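Local coordinates for protein inosine-uridine nucleoside N-ribohydrolase (Xanthomonas oryzae pv. oryzae, PDB 4KL0) that binds calcium and probably hydrolyses N-glycosidic bonds of nucleosides, although its actual substrate remains unproven, at residues Leu16-Leu21 / Ala330-Gln335; Gly82-Leu87 / Val92-Gly97; Asp130-Met135 / Leu161-Asp166; Asp255-Ala260 / Ala306-Val311. All coordinates share one frame; numbering follows the deposited sequence.

Interaction 1 (Leu16-Leu21 / Ala330-Gln335); sequences LRELRL and ARLLFQ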
loop_
_atom_site.group_PDB
_atom_site.type_symbol
_atom_site.label_atom_id
_atom_site.label_comp_id
_atom_site.label_asym_id
_atom_site.label_seq_id
_atom_site.Cartn_x
_atom_site.Cartn_y
_atom_site.Cartn_z
ATOM N N LEU A 16 -20.738 -1.006 -2.712
ATOM C CA LEU A 16 -20.387 -1.373 -1.354
ATOM C C LEU A 16 -21.400 -2.395 -0.811
ATOM O O LEU A 16 -21.020 -3.356 -0.136
ATOM C CB LEU A 16 -20.276 -0.132 -0.468
ATOM C CG LEU A 16 -19.985 -0.466 0.984
ATOM C CD1 LEU A 16 -18.602 -1.117 1.140
ATOM C CD2 LEU A 16 -20.061 0.861 1.771
ATOM N N ARG A 17 -22.669 -2.231 -1.153
ATOM C CA ARG A 17 -23.658 -3.280 -0.852
ATOM C C ARG A 17 -23.258 -4.629 -1.460
ATOM O O ARG A 17 -23.331 -5.699 -0.813
ATOM C CB ARG A 17 -25.008 -2.853 -1.429
ATOM C CG ARG A 17 -26.187 -3.736 -1.073
ATOM C CD ARG A 17 -27.464 -3.042 -1.552
ATOM N NE ARG A 17 -27.641 -1.743 -0.902
ATOM C CZ ARG A 17 -27.655 -0.562 -1.531
ATOM N NH1 ARG A 17 -27.550 -0.489 -2.867
ATOM N NH2 ARG A 17 -27.785 0.554 -0.824
ATOM N N GLU A 18 -22.824 -4.596 -2.710
ATOM C CA GLU A 18 -22.380 -5.801 -3.388
ATOM C C GLU A 18 -21.169 -6.457 -2.728
ATOM O O GLU A 18 -21.090 -7.683 -2.578
ATOM C CB GLU A 18 -22.094 -5.503 -4.874
ATOM C CG GLU A 18 -21.583 -6.734 -5.632
ATOM C CD GLU A 18 -21.098 -6.427 -7.066
ATOM O OE1 GLU A 18 -21.098 -5.226 -7.485
ATOM O OE2 GLU A 18 -20.732 -7.410 -7.773
ATOM N N LEU A 19 -20.179 -5.656 -2.341
ATOM C CA LEU A 19 -19.039 -6.242 -1.657
ATOM C C LEU A 19 -19.499 -6.890 -0.348
ATOM O O LEU A 19 -18.996 -7.953 0.048
ATOM C CB LEU A 19 -17.992 -5.172 -1.348
ATOM C CG LEU A 19 -16.868 -5.639 -0.430
ATOM C CD1 LEU A 19 -16.020 -6.793 -1.003
ATOM C CD2 LEU A 19 -15.985 -4.470 -0.066
ATOM N N ARG A 20 -20.457 -6.247 0.308
ATOM C CA ARG A 20 -20.894 -6.712 1.618
ATOM C C ARG A 20 -21.560 -8.099 1.576
ATOM O O ARG A 20 -21.650 -8.775 2.597
ATOM C CB ARG A 20 -21.797 -5.676 2.304
ATOM C CG ARG A 20 -20.969 -4.606 3.097
ATOM C CD ARG A 20 -21.696 -3.326 3.254
ATOM N NE ARG A 20 -21.056 -2.480 4.260
ATOM C CZ ARG A 20 -21.643 -1.393 4.745
ATOM N NH1 ARG A 20 -22.842 -1.034 4.285
ATOM N NH2 ARG A 20 -21.045 -0.670 5.680
ATOM N N LEU A 21 -22.009 -8.548 0.407
ATOM C CA LEU A 21 -22.534 -9.912 0.312
ATOM C C LEU A 21 -21.456 -10.977 0.518
ATOM O O LEU A 21 -21.781 -12.167 0.743
ATOM C CB LEU A 21 -23.204 -10.145 -1.049
ATOM C CG LEU A 21 -24.387 -9.227 -1.327
ATOM C CD1 LEU A 21 -24.714 -9.258 -2.830
ATOM C CD2 LEU A 21 -25.589 -9.636 -0.460
ATOM N N ALA A 330 -10.876 -9.379 -3.885
ATOM C CA ALA A 330 -10.088 -9.880 -5.025
ATOM C C ALA A 330 -11.037 -10.515 -6.008
ATOM O O ALA A 330 -10.935 -10.282 -7.208
ATOM C CB ALA A 330 -9.092 -10.883 -4.598
ATOM N N ARG A 331 -11.992 -11.302 -5.502
ATOM C CA ARG A 331 -12.831 -12.062 -6.431
ATOM C C ARG A 331 -13.761 -11.129 -7.193
ATOM O O ARG A 331 -14.218 -11.436 -8.287
ATOM C CB ARG A 331 -13.560 -13.208 -5.714
ATOM C CG ARG A 331 -12.573 -14.303 -5.226
ATOM C CD ARG A 331 -13.269 -15.436 -4.429
ATOM N NE ARG A 331 -12.315 -16.380 -3.829
ATOM C CZ ARG A 331 -12.375 -16.821 -2.566
ATOM N NH1 ARG A 331 -13.352 -16.405 -1.753
ATOM N NH2 ARG A 331 -11.459 -17.680 -2.111
ATOM N N LEU A 332 -14.023 -9.964 -6.634
ATOM C CA LEU A 332 -14.792 -8.952 -7.304
ATOM C C LEU A 332 -14.034 -8.321 -8.486
ATOM O O LEU A 332 -14.645 -7.958 -9.498
ATOM C CB LEU A 332 -15.131 -7.862 -6.288
ATOM C CG LEU A 332 -16.520 -7.251 -6.217
ATOM C CD1 LEU A 332 -17.553 -8.338 -6.050
ATOM C CD2 LEU A 332 -16.561 -6.240 -5.067
ATOM N N LEU A 333 -12.712 -8.144 -8.349
ATOM C CA LEU A 333 -12.010 -7.250 -9.266
ATOM C C LEU A 333 -10.956 -7.927 -10.125
ATOM O O LEU A 333 -10.616 -7.401 -11.197
ATOM C CB LEU A 333 -11.312 -6.115 -8.470
ATOM C CG LEU A 333 -12.191 -5.268 -7.540
ATOM C CD1 LEU A 333 -11.267 -4.308 -6.790
ATOM C CD2 LEU A 333 -13.260 -4.484 -8.296
ATOM N N PHE A 334 -10.398 -9.033 -9.648
ATOM C CA PHE A 334 -9.172 -9.572 -10.230
ATOM C C PHE A 334 -9.257 -11.038 -10.624
ATOM O O PHE A 334 -10.001 -11.837 -10.057
ATOM C CB PHE A 334 -7.982 -9.451 -9.269
ATOM C CG PHE A 334 -7.789 -8.092 -8.683
ATOM C CD1 PHE A 334 -7.330 -7.039 -9.442
ATOM C CD2 PHE A 334 -7.987 -7.885 -7.302
ATOM C CE1 PHE A 334 -7.165 -5.787 -8.864
ATOM C CE2 PHE A 334 -7.755 -6.651 -6.719
ATOM C CZ PHE A 334 -7.376 -5.603 -7.488
ATOM N N GLN A 335 -8.437 -11.391 -11.607
ATOM C CA GLN A 335 -8.254 -12.776 -11.986
ATOM C C GLN A 335 -6.740 -13.001 -12.094
ATOM O O GLN A 335 -6.187 -12.945 -13.204
ATOM C CB GLN A 335 -8.909 -12.980 -13.341
ATOM C CG GLN A 335 -8.957 -14.373 -13.852
ATOM C CD GLN A 335 -9.583 -14.409 -15.266
ATOM O OE1 GLN A 335 -10.676 -13.853 -15.489
ATOM N NE2 GLN A 335 -8.862 -15.028 -16.230
#

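Interaction 2 (Gly82-Leu87 / Val92-Gly97); sequences GVFDRL and VRVARG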
loop_
_atom_site.group_PDB
_atom_site.type_symbol
_atom_site.label_atom_id
_atom_site.label_comp_id
_atom_site.label_asym_id
_atom_site.label_seq_id
_atom_site.Cartn_x
_atom_site.Cartn_y
_atom_site.Cartn_z
ATOM N N GLY A 82 -0.729 8.454 13.957
ATOM C CA GLY A 82 -1.610 9.621 13.870
ATOM C C GLY A 82 -2.811 9.462 12.944
ATOM O O GLY A 82 -3.927 9.928 13.249
ATOM N N VAL A 83 -2.603 8.817 11.793
ATOM C CA VAL A 83 -3.689 8.567 10.871
ATOM C C VAL A 83 -4.646 7.500 11.395
ATOM O O VAL A 83 -5.866 7.717 11.403
ATOM C CB VAL A 83 -3.154 8.179 9.485
ATOM C CG1 VAL A 83 -4.292 7.646 8.561
ATOM C CG2 VAL A 83 -2.425 9.369 8.836
ATOM N N PHE A 84 -4.118 6.397 11.934
ATOM C CA PHE A 84 -5.011 5.397 12.550
ATOM C C PHE A 84 -5.877 5.990 13.680
ATOM O O PHE A 84 -7.056 5.680 13.761
ATOM C CB PHE A 84 -4.225 4.176 13.019
ATOM C CG PHE A 84 -3.589 3.419 11.902
ATOM C CD1 PHE A 84 -4.344 2.983 10.804
ATOM C CD2 PHE A 84 -2.241 3.147 11.960
ATOM C CE1 PHE A 84 -3.695 2.279 9.746
ATOM C CE2 PHE A 84 -1.577 2.457 10.931
ATOM C CZ PHE A 84 -2.328 2.015 9.854
ATOM N N ASP A 85 -5.274 6.860 14.477
ATOM C CA ASP A 85 -6.014 7.544 15.557
ATOM C C ASP A 85 -7.195 8.364 14.999
ATOM O O ASP A 85 -8.340 8.288 15.490
ATOM C CB ASP A 85 -5.079 8.481 16.311
ATOM C CG ASP A 85 -4.080 7.761 17.213
ATOM O OD1 ASP A 85 -4.220 6.537 17.510
ATOM O OD2 ASP A 85 -3.143 8.475 17.638
ATOM N N ARG A 86 -6.944 9.118 13.929
ATOM C CA ARG A 86 -7.983 9.967 13.269
ATOM C C ARG A 86 -9.023 9.170 12.470
ATOM O O ARG A 86 -10.085 9.668 12.097
ATOM C CB ARG A 86 -7.283 10.975 12.374
ATOM C CG ARG A 86 -6.485 11.944 13.224
ATOM C CD ARG A 86 -5.610 12.847 12.363
ATOM N NE ARG A 86 -4.942 13.911 13.133
ATOM C CZ ARG A 86 -3.854 13.752 13.887
ATOM N NH1 ARG A 86 -3.316 12.566 14.103
ATOM N NH2 ARG A 86 -3.331 14.809 14.511
ATOM N N LEU A 87 -8.697 7.918 12.170
ATOM C CA LEU A 87 -9.642 7.000 11.521
ATOM C C LEU A 87 -10.367 6.150 12.567
ATOM O O LEU A 87 -11.091 5.245 12.218
ATOM C CB LEU A 87 -8.880 6.036 10.574
ATOM C CG LEU A 87 -8.216 6.637 9.342
ATOM C CD1 LEU A 87 -7.372 5.512 8.667
ATOM C CD2 LEU A 87 -9.262 7.232 8.364
ATOM N N VAL A 92 -4.516 -0.350 16.533
ATOM C CA VAL A 92 -3.424 -0.728 15.645
ATOM C C VAL A 92 -2.071 -0.481 16.309
ATOM O O VAL A 92 -1.711 0.653 16.719
ATOM C CB VAL A 92 -3.557 0.060 14.301
ATOM C CG1 VAL A 92 -2.425 -0.311 13.386
ATOM C CG2 VAL A 92 -4.912 -0.213 13.663
ATOM N N ARG A 93 -1.257 -1.542 16.378
ATOM C CA ARG A 93 0.052 -1.394 16.978
ATOM C C ARG A 93 1.100 -1.067 15.910
ATOM O O ARG A 93 1.424 -1.889 15.048
ATOM C CB ARG A 93 0.431 -2.671 17.707
ATOM C CG ARG A 93 1.588 -2.464 18.618
ATOM C CD ARG A 93 2.021 -3.846 19.186
ATOM N NE ARG A 93 3.203 -3.738 20.041
ATOM C CZ ARG A 93 4.456 -3.589 19.604
ATOM N NH1 ARG A 93 4.725 -3.494 18.277
ATOM N NH2 ARG A 93 5.460 -3.526 20.497
ATOM N N VAL A 94 1.624 0.137 15.983
ATOM C CA VAL A 94 2.584 0.609 14.993
ATOM C C VAL A 94 3.991 0.562 15.570
ATOM O O VAL A 94 4.291 1.115 16.682
ATOM C CB VAL A 94 2.263 2.027 14.533
ATOM C CG1 VAL A 94 3.220 2.490 13.468
ATOM C CG2 VAL A 94 0.801 2.131 14.047
ATOM N N ALA A 95 4.896 -0.011 14.780
ATOM C CA ALA A 95 6.289 -0.123 15.203
ATOM C C ALA A 95 7.263 0.336 14.091
ATOM O O ALA A 95 6.979 0.126 12.881
ATOM C CB ALA A 95 6.578 -1.565 15.561
ATOM N N ARG A 96 8.387 0.952 14.461
ATOM C CA ARG A 96 9.457 1.269 13.539
ATOM C C ARG A 96 10.198 -0.026 13.131
ATOM O O ARG A 96 10.612 -0.808 14.007
ATOM C CB ARG A 96 10.453 2.184 14.279
ATOM C CG ARG A 96 11.810 2.228 13.673
ATOM C CD ARG A 96 12.718 3.235 14.334
ATOM N NE ARG A 96 13.620 2.707 15.331
ATOM C CZ ARG A 96 14.250 3.501 16.194
ATOM N NH1 ARG A 96 15.093 2.993 17.087
ATOM N NH2 ARG A 96 14.024 4.826 16.142
ATOM N N GLY A 97 10.464 -0.211 11.833
ATOM C CA GLY A 97 11.246 -1.326 11.360
ATOM C C GLY A 97 12.736 -1.164 11.626
ATOM O O GLY A 97 13.183 -0.160 12.199
#

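Interaction 3 (Asp130-Met135 / Leu161-Asp166); sequences DGVRAM and LAEAGD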
loop_
_atom_site.group_PDB
_atom_site.type_symbol
_atom_site.label_atom_id
_atom_site.label_comp_id
_atom_site.label_asym_id
_atom_site.label_seq_id
_atom_site.Cartn_x
_atom_site.Cartn_y
_atom_site.Cartn_z
ATOM N N ASP A 130 10.529 -1.809 18.464
ATOM C CA ASP A 130 11.030 -3.176 18.363
ATOM C C ASP A 130 10.554 -3.975 17.140
ATOM O O ASP A 130 10.400 -5.206 17.221
ATOM C CB ASP A 130 10.837 -3.949 19.691
ATOM C CG ASP A 130 9.443 -3.778 20.281
ATOM O OD1 ASP A 130 8.696 -2.907 19.772
ATOM O OD2 ASP A 130 9.094 -4.516 21.248
ATOM N N GLY A 131 10.374 -3.271 16.016
ATOM C CA GLY A 131 10.058 -3.901 14.738
ATOM C C GLY A 131 9.026 -5.005 14.810
ATOM O O GLY A 131 7.910 -4.790 15.283
ATOM N N VAL A 132 9.419 -6.216 14.391
ATOM C CA VAL A 132 8.465 -7.321 14.204
ATOM C C VAL A 132 8.219 -8.232 15.431
ATOM O O VAL A 132 7.605 -9.294 15.313
ATOM C CB VAL A 132 8.909 -8.206 13.050
ATOM C CG1 VAL A 132 9.209 -7.338 11.792
ATOM C CG2 VAL A 132 10.147 -9.000 13.432
ATOM N N ARG A 133 8.673 -7.804 16.604
ATOM C CA ARG A 133 8.512 -8.633 17.807
ATOM C C ARG A 133 7.042 -8.977 18.091
ATOM O O ARG A 133 6.662 -10.160 18.280
ATOM C CB ARG A 133 9.108 -7.937 19.027
ATOM C CG ARG A 133 9.275 -8.936 20.167
ATOM C CD ARG A 133 10.468 -9.863 19.886
ATOM N NE ARG A 133 10.110 -11.258 19.573
ATOM C CZ ARG A 133 10.843 -12.055 18.782
ATOM N NH1 ARG A 133 11.960 -11.593 18.213
ATOM N NH2 ARG A 133 10.468 -13.312 18.537
ATOM N N ALA A 134 6.193 -7.952 18.087
ATOM C CA ALA A 134 4.772 -8.186 18.337
ATOM C C ALA A 134 4.139 -9.087 17.287
ATOM O O ALA A 134 3.288 -9.876 17.622
ATOM C CB ALA A 134 3.998 -6.862 18.489
ATOM N N MET A 135 4.527 -8.949 16.004
ATOM C CA MET A 135 4.019 -9.832 14.960
ATOM C C MET A 135 4.386 -11.284 15.278
ATOM O O MET A 135 3.586 -12.198 15.024
ATOM C CB MET A 135 4.553 -9.419 13.564
ATOM C CG MET A 135 3.957 -8.076 13.063
ATOM S SD MET A 135 4.663 -7.649 11.393
ATOM C CE MET A 135 3.506 -6.235 10.942
ATOM N N LEU A 161 9.897 -13.470 8.442
ATOM C CA LEU A 161 9.951 -14.852 7.952
ATOM C C LEU A 161 11.206 -15.486 8.528
ATOM O O LEU A 161 11.243 -16.718 8.786
ATOM C CB LEU A 161 9.967 -14.932 6.432
ATOM C CG LEU A 161 8.645 -15.423 5.904
ATOM C CD1 LEU A 161 7.546 -14.411 6.321
ATOM C CD2 LEU A 161 8.756 -15.566 4.418
ATOM N N ALA A 162 12.242 -14.695 8.781
ATOM C CA ALA A 162 13.456 -15.322 9.306
ATOM C C ALA A 162 13.335 -15.646 10.798
ATOM O O ALA A 162 13.741 -16.749 11.233
ATOM C CB ALA A 162 14.683 -14.464 9.043
ATOM N N GLU A 163 12.839 -14.698 11.599
ATOM C CA GLU A 163 12.767 -14.905 13.045
ATOM C C GLU A 163 11.665 -15.871 13.417
ATOM O O GLU A 163 11.793 -16.618 14.384
ATOM C CB GLU A 163 12.614 -13.560 13.767
ATOM C CG GLU A 163 13.858 -12.698 13.506
ATOM C CD GLU A 163 13.828 -11.368 14.204
ATOM O OE1 GLU A 163 12.940 -11.176 15.074
ATOM O OE2 GLU A 163 14.694 -10.521 13.856
ATOM N N ALA A 164 10.601 -15.925 12.620
ATOM C CA ALA A 164 9.454 -16.730 13.011
ATOM C C ALA A 164 9.098 -17.725 11.926
ATOM O O ALA A 164 7.935 -18.068 11.739
ATOM C CB ALA A 164 8.283 -15.834 13.343
ATOM N N GLY A 165 10.115 -18.180 11.199
ATOM C CA GLY A 165 9.979 -19.212 10.184
ATOM C C GLY A 165 9.226 -20.471 10.595
ATOM O O GLY A 165 8.510 -21.062 9.783
ATOM N N ASP A 166 9.363 -20.868 11.852
ATOM C CA ASP A 166 8.580 -21.987 12.377
ATOM C C ASP A 166 7.064 -21.638 12.341
ATOM O O ASP A 166 6.211 -22.449 11.925
ATOM C CB ASP A 166 9.073 -22.368 13.801
ATOM C CG ASP A 166 9.180 -21.141 14.774
ATOM O OD1 ASP A 166 9.571 -20.024 14.334
ATOM O OD2 ASP A 166 8.882 -21.292 16.001
#

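Interaction 4 (Asp255-Ala260 / Ala306-Val311); sequences DVQKNA and AIWPQV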
loop_
_atom_site.group_PDB
_atom_site.type_symbol
_atom_site.label_atom_id
_atom_site.label_comp_id
_atom_site.label_asym_id
_atom_site.label_seq_id
_atom_site.Cartn_x
_atom_site.Cartn_y
_atom_site.Cartn_z
ATOM N N ASP A 255 -4.316 17.155 -0.279
ATOM C CA ASP A 255 -3.227 18.135 -0.295
ATOM C C ASP A 255 -1.904 17.474 -0.713
ATOM O O ASP A 255 -1.169 18.036 -1.543
ATOM C CB ASP A 255 -3.059 18.833 1.046
ATOM C CG ASP A 255 -4.226 19.768 1.371
ATOM O OD1 ASP A 255 -5.070 20.018 0.472
ATOM O OD2 ASP A 255 -4.261 20.224 2.537
ATOM N N VAL A 256 -1.620 16.277 -0.209
ATOM C CA VAL A 256 -0.356 15.648 -0.647
ATOM C C VAL A 256 -0.366 15.293 -2.144
ATOM O O VAL A 256 0.646 15.465 -2.867
ATOM C CB VAL A 256 0.026 14.402 0.229
ATOM C CG1 VAL A 256 0.230 14.828 1.589
ATOM C CG2 VAL A 256 -0.979 13.360 0.130
ATOM N N GLN A 257 -1.485 14.783 -2.640
ATOM C CA GLN A 257 -1.507 14.439 -4.050
ATOM C C GLN A 257 -1.435 15.705 -4.903
ATOM O O GLN A 257 -0.687 15.794 -5.882
ATOM C CB GLN A 257 -2.718 13.600 -4.403
ATOM C CG GLN A 257 -2.827 13.377 -5.898
ATOM C CD GLN A 257 -1.767 12.472 -6.458
ATOM O OE1 GLN A 257 -1.924 11.238 -6.469
ATOM N NE2 GLN A 257 -0.662 13.064 -6.896
ATOM N N LYS A 258 -2.207 16.711 -4.513
ATOM C CA LYS A 258 -2.219 17.903 -5.356
ATOM C C LYS A 258 -0.837 18.577 -5.312
ATOM O O LYS A 258 -0.341 18.966 -6.365
ATOM C CB LYS A 258 -3.397 18.815 -4.950
ATOM C CG LYS A 258 -3.561 20.046 -5.790
ATOM C CD LYS A 258 -4.771 20.795 -5.281
ATOM C CE LYS A 258 -4.825 22.135 -5.962
ATOM N NZ LYS A 258 -5.833 22.988 -5.249
ATOM N N ASN A 259 -0.208 18.693 -4.147
ATOM C CA ASN A 259 1.087 19.376 -4.086
ATOM C C ASN A 259 2.205 18.567 -4.770
ATOM O O ASN A 259 3.052 19.148 -5.486
ATOM C CB ASN A 259 1.408 19.862 -2.666
ATOM C CG ASN A 259 0.338 20.838 -2.119
ATOM O OD1 ASN A 259 -0.180 21.710 -2.859
ATOM N ND2 ASN A 259 0.005 20.698 -0.817
ATOM N N ALA A 260 2.238 17.235 -4.586
ATOM C CA ALA A 260 3.191 16.392 -5.316
ATOM C C ALA A 260 3.088 16.624 -6.828
ATOM O O ALA A 260 4.109 16.757 -7.570
ATOM C CB ALA A 260 2.941 14.886 -4.989
ATOM N N ALA A 306 -4.488 25.645 -13.613
ATOM C CA ALA A 306 -5.137 25.308 -14.863
ATOM C C ALA A 306 -4.866 23.900 -15.348
ATOM O O ALA A 306 -5.501 23.427 -16.289
ATOM C CB ALA A 306 -4.819 26.360 -15.969
ATOM N N ILE A 307 -3.902 23.216 -14.711
ATOM C CA ILE A 307 -3.579 21.820 -15.045
ATOM C C ILE A 307 -4.366 20.772 -14.184
ATOM O O ILE A 307 -4.882 19.772 -14.726
ATOM C CB ILE A 307 -2.063 21.569 -14.879
ATOM C CG1 ILE A 307 -1.303 22.347 -15.965
ATOM C CG2 ILE A 307 -1.780 20.072 -14.981
ATOM C CD1 ILE A 307 -1.561 21.793 -17.361
ATOM N N TRP A 308 -4.432 21.020 -12.878
ATOM C CA TRP A 308 -5.206 20.169 -11.929
ATOM C C TRP A 308 -6.537 19.722 -12.532
ATOM O O TRP A 308 -6.803 18.506 -12.639
ATOM C CB TRP A 308 -5.395 20.869 -10.582
ATOM C CG TRP A 308 -6.027 20.007 -9.450
ATOM C CD1 TRP A 308 -7.091 20.349 -8.657
ATOM C CD2 TRP A 308 -5.590 18.701 -8.990
ATOM N NE1 TRP A 308 -7.353 19.342 -7.743
ATOM C CE2 TRP A 308 -6.438 18.326 -7.927
ATOM C CE3 TRP A 308 -4.562 17.821 -9.382
ATOM C CZ2 TRP A 308 -6.298 17.105 -7.244
ATOM C CZ3 TRP A 308 -4.417 16.611 -8.702
ATOM C CH2 TRP A 308 -5.278 16.266 -7.656
ATOM N N PRO A 309 -7.363 20.688 -13.038
ATOM C CA PRO A 309 -8.624 20.249 -13.662
ATOM C C PRO A 309 -8.495 19.334 -14.879
ATOM O O PRO A 309 -9.398 18.572 -15.219
ATOM C CB PRO A 309 -9.282 21.580 -14.104
ATOM C CG PRO A 309 -8.692 22.617 -13.222
ATOM C CD PRO A 309 -7.253 22.154 -12.982
ATOM N N GLN A 310 -7.400 19.406 -15.609
ATOM C CA GLN A 310 -7.322 18.506 -16.763
ATOM C C GLN A 310 -6.860 17.082 -16.414
ATOM O O GLN A 310 -6.955 16.126 -17.235
ATOM C CB GLN A 310 -6.366 19.073 -17.806
ATOM C CG GLN A 310 -6.909 20.286 -18.548
ATOM C CD GLN A 310 -5.982 20.616 -19.673
ATOM O OE1 GLN A 310 -5.694 19.750 -20.504
ATOM N NE2 GLN A 310 -5.403 21.802 -19.640
ATOM N N VAL A 311 -6.312 16.936 -15.211
ATOM C CA VAL A 311 -5.791 15.616 -14.855
ATOM C C VAL A 311 -6.960 14.669 -14.675
ATOM O O VAL A 311 -7.968 15.053 -14.058
ATOM C CB VAL A 311 -4.939 15.687 -13.577
ATOM C CG1 VAL A 311 -4.675 14.267 -13.057
ATOM C CG2 VAL A 311 -3.634 16.435 -13.883
#

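Interaction 1 (Leu16-Leu21 / Ala330-Gln335)
Leu332 carries this helix-helix contact with its two methyl groups, which divide the work. CD2 rests against Leu19, 4.1 Å from Leu19 CB and equally far from Leu19 CD1, so that it meets both the root and one branch of that side chain; the two leucines cross at about a right angle. The other methyl, Leu332 CD1, lies 3.7 Å from Glu18 OE2, a van der Waals approach of a hydrocarbon to a carboxylate rather than a polar bond. The backbones stay well apart, the nearest CA atoms, those of Leu19 and Leu332, being 7.6 Å from each other. The two segments together bury a modest 128 Å².

Glu18 reaches the Leu332 methyl because its chain is fully stretched, with CG opposite the backbone N (chi1 178°) and no bend further out. Its charge is answered from a third helix: OE2 forms a salt bridge with Lys360 of helix 358-372, so the oxygen that touches the Leu332 methyl is also held by a lysine. Leu19 is buried and also touches Leu364 of the same helix, Leu52 of helix 41-54 and Phe57. On the partner segment, the end of the helix is closed by backbone bonds, Ala330 O accepting from both Leu333 N and Phe334 N.

The contact thus joins the N-terminal helix 10-20 to helix 327-333, beside helix 358-372, and is plain apolar packing with a charged margin between two helices outside the mixed, mainly parallel sheet of this Rossmann-type alpha/beta fold, away from the calcium site.

Interaction 2 (Gly82-Leu87 / Val92-Gly97)
The return half of a beta-alpha-beta unit, in which helix 70-86 leads back to strand 93-96 beside strand 58-65, is sealed here by one aromatic ring and two valines. Phe84, near the C-terminal end of the helix, directs its side chain at the strand. Val92 CG1 sits over one face of the ring in a CH-pi contact, 4.0 Å from the Phe84 ring centroid and 22° off the ring normal; it is displaced toward the rim, and its closest ring atom is Phe84 CD2 at 3.7 Å. Val94 comes in differently: its CG2 lies near the ring plane, at the edge, 3.8 Å from Phe84 CD2. The CD2-CE2 side of the ring is thus met over its face by one valine and at its edge by the other.

Val92, just before the strand, and Val94 within it both face the helix, while Arg93 between them points away. Val92 CG1 stands opposite the backbone N (chi1 179°), which carries that methyl out over the ring. One turn of the helix is also tied by a side chain: Arg86 NH1 donates to Gly82 O at 2.8 Å, from above the carbonyl plane, while Arg86 N reaches the same oxygen from the opposite face.

All three touching residues are buried. Leu60 and Val63 of strand 58-65 pack on Phe84, and Tyr46 of helix 41-54 meets its ring with planes at about 40°. Strand 93-96, the outermost at its end of the sheet within the chain, pairs through Arg93 and Ala95 with strand 58-65, and helix 70-86 packs across it.

Interaction 3 (Asp130-Met135 / Leu161-Asp166)
A type II' beta turn from Asp130 to Arg133 brings the chain into helix 133-141, and Val132, at the N-cap position, meets Glu163 near the end of helix 155-163. The turn is closed by Arg133 N donating to Asp130 O at 3.2 Å, and Gly131 supplies its positive phi of 43°. In the other segment Ala164 is the first residue to leave helical geometry, before a second, weakly bonded helical stretch begins at about Gly165. The two backbones keep their distance: the nearest CA atoms, of Val132 and Glu163, are 8.8 Å apart.

Glu163 spans that gap with a chain extended beyond CG and a single carboxylate oxygen, OE1, that does all the touching. It forms a salt bridge with Arg133 NH1 at 3.3 Å, a rather long one. The guanidinium and carboxylate planes are only 8° apart, yet the oxygen approaches the guanidinium obliquely. Arg133 starts away from Glu163, and bends at chi2 (75°) and chi3 turn its end back to the acid. The same OE1 lies 3.9 Å from Val132 CG2, so a methyl rests beside the charged oxygen.

Both charged residues are exposed, and solvent would be expected to weaken their attraction. Val132 also packs on Asp156 and Leu160 of helix 155-163. Helix 133-141 reaches strands 28-34 and 58-65 through Met135, while helix 155-163 packs through Leu161 on helix 204-216.

Interaction 4 (Asp255-Ala260 / Ala306-Val311)
CH-pi contact between Lys258 and Trp308 dominates here. Lys258 runs its methylenes across one face of Trp308, crossing the side chain at about a right angle: CG lies over the centre of the ring system, 3.9 Å above its plane, and CD makes a CH-pi contact, 4.0 Å from the centroid of the Trp308 five-membered ring and 15° off its normal. Lys258 CE ends the run, 3.9 Å from Trp308 CD1. Such a long overlap depends on a fully extended lysine, CG opposite the backbone N (chi1 -177°) and every later torsion near 180°.

Ordinary van der Waals packing adds a second, smaller patch. Gln257 CG, at 4.2 Å from Trp308 CH2, meets the six-membered ring obliquely; the chain bends at chi2 (70°), and the amide plane is turned 35° from that of the indole.

Polar bonds hold the surroundings. Trp308 NE1, close to the lysine chain, donates to Glu240 OE2 of helix 236-243, a bond that would be expected to help fix the rotation of the buried indole. The tryptophan itself is carried by a short 3-10 segment, in which Gln310 N bonds to Ile307 O.

The indole thus wedges between helices. Lys258 and Gln257 belong to the long helix 248-269, whose Leu261 also touches Trp308, as does Pro236 at the start of helix 236-243; the neighbouring Ile307 touches Phe281 and Phe282 of helix 278-285.

Overall arrangement
Interactions 2 and 4 are buried, although only interaction 2 lies near the middle of the chain; interaction 1 is partly buried, and interaction 3 partly so, with exposed charges. Interaction 2 is wholly apolar, a helix fastened to a strand of the sheet. In interaction 4 a lysine lends only its methylenes to an indole, in interaction 1 a glutamate borders a leucine pair, and in interaction 3 the contact is mainly ionic. Interactions 2 and 3 adjoin, through a long, weak ion pair of Arg93 with Asp130 and packing of Ala95 on Gly131, whereas interactions 3 and 4 lie on opposite sides of the chain's centre. Interaction 1 joins the first helix, 10-20, to helix 327-333, some 309 residues further on.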